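Local coordinates for RNA-binding protein 12 (Homo sapiens, PDB 2EK1), which probably binds RNA through an RNA recognition motif, at residues D30-L33 against D34-G38; E69-A72 against A73-L77. All blocks are in the same frame, centred on the assembly; numbering follows the deposited sequence.

Overall arrangement
Interactions 1 and 2 lie on the two helices of an RNA recognition motif, 29-35 and 67-77, which pack against the same antiparallel sheet; their centres are about 13 Å apart. Both are continuous stretches held by backbone bonds. Residues 30-38 run off the C-terminal end of a short helix, where the chain leaves helical angles at Phe36; the ring of Phe36 is buried and that of Phe35 partly so. Residues 69-77 stay helical throughout and carry small side chains, Ala70 and Ala73, on the buried side. Ile32 is also buried, whereas Asp30, Asp34 and Ile75 lie at the surface. Phe36 CD2 lies 3.6 Å from Leu77 CD1, an apolar contact between the end of the first helix and the second.

Interaction 1. Residues D30-L33 against D34-G38; sequences DEIL and DFFYG
Ile32 turns its CG2 branch anti to the backbone N (CG1 at chi1 -73°), and Phe36, with its CG beside its own N at chi1 -66°, lies alongside, pointing the same way. CG2 of Ile32 thereby meets CE1 of Phe36 at 4.0 Å, one turn on. The ring also leans obliquely on the Ile32 carbonyl, with Phe36 CD1 3.1 Å from Ile32 O. Phe35 sets its CD2 over the centre of one face of the Phe36 ring, 3.5 Å above the plane. The backbone bond from Asp34 N to Asp30 O is short, 2.6 Å, and runs nearly along the carbonyl axis. Further on the pattern slackens: Phe36 N reaches Ile32 O at 3.1 Å and bonds only weakly to Leu33 O; Phe36 is the first residue to leave helical angles. Its ring enters the core among Ile18, Val20, Leu89, Ala73 and Leu77. Replacing Phe36 with alanine would probably open a gap there and leave Ile32 CG2 and the Phe35 edge without their aromatic neighbour. This is the C-terminal end of the first helix of an RNA recognition motif, packed on its sheet.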
# COMPACT_ATOMS: atom_id res chain seq x y z
N ASP A 30 -9.84 2.84 -10.24
CA ASP A 30 -11.31 2.96 -10.37
C ASP A 30 -12.06 1.65 -10.07
O ASP A 30 -13.05 1.67 -9.39
CB ASP A 30 -11.67 3.50 -11.75
CG ASP A 30 -11.35 4.97 -11.86
OD1 ASP A 30 -11.75 5.72 -10.94
OD2 ASP A 30 -10.70 5.37 -12.84
N GLU A 31 -11.58 0.55 -10.62
CA GLU A 31 -12.16 -0.77 -10.39
C GLU A 31 -12.15 -1.13 -8.93
O GLU A 31 -13.09 -1.82 -8.46
CB GLU A 31 -11.44 -1.85 -11.22
CG GLU A 31 -11.69 -1.68 -12.74
CD GLU A 31 -10.80 -2.58 -13.62
OE1 GLU A 31 -11.16 -2.78 -14.81
OE2 GLU A 31 -9.74 -3.07 -13.16
N ILE A 32 -11.12 -0.67 -8.19
CA ILE A 32 -11.08 -0.94 -6.77
C ILE A 32 -12.13 -0.13 -6.09
O ILE A 32 -12.87 -0.62 -5.17
CB ILE A 32 -9.66 -0.65 -6.18
CG1 ILE A 32 -8.66 -1.76 -6.65
CG2 ILE A 32 -9.70 -0.72 -4.68
CD1 ILE A 32 -7.23 -1.46 -6.37
N LEU A 33 -12.20 1.15 -6.46
CA LEU A 33 -13.19 2.04 -5.90
C LEU A 33 -14.57 1.49 -6.29
O LEU A 33 -15.37 1.36 -5.48
CB LEU A 33 -12.99 3.55 -6.36
CG LEU A 33 -11.66 4.14 -5.76
CD1 LEU A 33 -11.64 5.70 -5.93
CD2 LEU A 33 -11.49 3.91 -4.35
N ASP A 34 -14.81 1.11 -7.52
CA ASP A 34 -16.12 0.52 -7.89
C ASP A 34 -16.40 -0.72 -7.02
O ASP A 34 -17.46 -0.84 -6.48
CB ASP A 34 -16.16 0.11 -9.36
CG ASP A 34 -16.24 1.30 -10.33
OD1 ASP A 34 -16.29 2.47 -9.86
OD2 ASP A 34 -16.22 1.04 -11.58
N PHE A 35 -15.44 -1.64 -6.87
CA PHE A 35 -15.67 -2.84 -6.05
C PHE A 35 -16.21 -2.45 -4.66
O PHE A 35 -17.08 -3.13 -4.11
CB PHE A 35 -14.35 -3.61 -5.89
CG PHE A 35 -14.48 -4.91 -5.11
CD1 PHE A 35 -14.90 -6.04 -5.74
CD2 PHE A 35 -14.11 -5.00 -3.76
CE1 PHE A 35 -14.96 -7.26 -5.04
CE2 PHE A 35 -14.15 -6.20 -3.06
CZ PHE A 35 -14.59 -7.35 -3.72
N PHE A 36 -15.67 -1.39 -4.04
CA PHE A 36 -16.17 -1.04 -2.74
C PHE A 36 -17.31 -0.03 -2.79
O PHE A 36 -17.56 0.64 -1.79
CB PHE A 36 -15.05 -0.52 -1.82
CG PHE A 36 -14.04 -1.55 -1.48
CD1 PHE A 36 -12.83 -1.66 -2.21
CD2 PHE A 36 -14.33 -2.52 -0.49
CE1 PHE A 36 -11.90 -2.70 -1.97
CE2 PHE A 36 -13.37 -3.60 -0.23
CZ PHE A 36 -12.15 -3.69 -0.98
N TYR A 37 -17.99 0.03 -3.93
CA TYR A 37 -19.11 1.00 -4.11
C TYR A 37 -20.20 0.67 -3.11
O TYR A 37 -20.61 -0.49 -2.95
CB TYR A 37 -19.66 0.97 -5.57
CG TYR A 37 -20.81 1.98 -5.86
CD1 TYR A 37 -22.15 1.59 -5.73
CD2 TYR A 37 -20.53 3.33 -6.20
CE1 TYR A 37 -23.23 2.53 -5.93
CE2 TYR A 37 -21.59 4.27 -6.40
CZ TYR A 37 -22.95 3.84 -6.25
OH TYR A 37 -24.01 4.74 -6.33
N GLY A 38 -20.61 1.66 -2.38
CA GLY A 38 -21.65 1.40 -1.43
C GLY A 38 -20.99 1.12 -0.11
O GLY A 38 -21.71 0.92 0.91

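Interaction 2. Residues E69-A72 against A73-L77; sequences EATA and AVIDL
Ala73 opens the second half of this helical run by giving its N-H to Glu69 O at 2.9 Å, a nearly straight bond (170°); Ala73 CB lies 3.8 Å from Glu69 O. Val74 follows with a bond from its N to Ala70 O. Its CG2 branch, anti to the carbonyl carbon because CG1 stands anti to N (chi1 170°), comes within 3.2 Å of Ala70 O, so that branch lies close against the preceding turn. Ile75 bonds through N to Thr71 O and runs its side chain beside that of Thr71, both pointing the same way. Ile75 CD1 touches Thr71 CG2 at 4.0 Å, while Ile75 CG1 lies 3.4 Å from Thr71 O. The methyl of Thr71 thus faces the isoleucine, and its hydroxyl OG1 makes a weak hydrogen bond with Arg67 O. Asp76 N continues the series to Ala72 O at 3.0 Å, again almost straight at 171°; the carboxylate is held through OD1 by Tyr39 OH. Leu77 N closes on Ala73 O at 2.8 Å, completing the last turn. Helix 67-77 packs on one face of the sheet: Ala70 and Val74 rest on strand 16-21, Ala70 and Ala73 on Phe64 of strand 59-64, and Val74 and Leu77 on Leu89 of strand 85-90, while Ala73 and Leu77 also touch Tyr39 in the loop that follows helix 29-35.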
# COMPACT_ATOMS: atom_id res chain seq x y z
N GLU A 69 -16.97 -0.11 9.56
CA GLU A 69 -17.13 -0.17 8.08
C GLU A 69 -16.10 -1.15 7.42
O GLU A 69 -16.48 -1.89 6.50
CB GLU A 69 -17.06 1.23 7.44
CG GLU A 69 -18.34 2.07 7.74
CD GLU A 69 -18.03 3.56 7.65
OE1 GLU A 69 -18.53 4.24 6.78
OE2 GLU A 69 -17.24 4.04 8.48
N ALA A 70 -14.84 -1.15 7.89
CA ALA A 70 -13.82 -2.09 7.34
C ALA A 70 -14.31 -3.54 7.53
O ALA A 70 -14.26 -4.37 6.66
CB ALA A 70 -12.55 -1.93 8.10
N THR A 71 -14.79 -3.83 8.73
CA THR A 71 -15.35 -5.14 9.03
C THR A 71 -16.49 -5.56 8.15
O THR A 71 -16.48 -6.68 7.66
CB THR A 71 -15.75 -5.21 10.53
OG1 THR A 71 -14.53 -5.17 11.30
CG2 THR A 71 -16.45 -6.47 10.84
N ALA A 72 -17.47 -4.66 7.94
CA ALA A 72 -18.57 -4.95 7.08
C ALA A 72 -18.12 -5.19 5.67
O ALA A 72 -18.64 -6.10 5.00
CB ALA A 72 -19.60 -3.82 7.06
N ALA A 73 -17.20 -4.34 5.13
CA ALA A 73 -16.74 -4.64 3.76
C ALA A 73 -16.13 -6.02 3.67
O ALA A 73 -16.41 -6.78 2.73
CB ALA A 73 -15.70 -3.60 3.24
N VAL A 74 -15.28 -6.36 4.63
CA VAL A 74 -14.63 -7.63 4.59
C VAL A 74 -15.63 -8.77 4.62
O VAL A 74 -15.49 -9.76 3.87
CB VAL A 74 -13.60 -7.68 5.71
CG1 VAL A 74 -13.03 -9.07 5.92
CG2 VAL A 74 -12.50 -6.65 5.32
N ILE A 75 -16.68 -8.65 5.44
CA ILE A 75 -17.67 -9.69 5.44
C ILE A 75 -18.47 -9.83 4.18
O ILE A 75 -18.53 -10.90 3.59
CB ILE A 75 -18.67 -9.53 6.63
CG1 ILE A 75 -17.88 -9.74 7.93
CG2 ILE A 75 -19.83 -10.55 6.43
CD1 ILE A 75 -18.69 -9.41 9.23
N ASP A 76 -19.00 -8.72 3.69
CA ASP A 76 -19.90 -8.74 2.57
C ASP A 76 -19.26 -8.89 1.21
O ASP A 76 -19.91 -9.45 0.33
CB ASP A 76 -20.78 -7.47 2.53
CG ASP A 76 -21.72 -7.35 3.75
OD1 ASP A 76 -22.20 -6.23 3.98
OD2 ASP A 76 -21.96 -8.38 4.45
N LEU A 77 -18.00 -8.45 1.06
CA LEU A 77 -17.32 -8.50 -0.27
C LEU A 77 -16.28 -9.56 -0.48
O LEU A 77 -15.84 -9.67 -1.60
CB LEU A 77 -16.66 -7.13 -0.64
CG LEU A 77 -17.80 -6.04 -0.54
CD1 LEU A 77 -17.29 -4.61 -0.44
CD2 LEU A 77 -18.81 -6.18 -1.73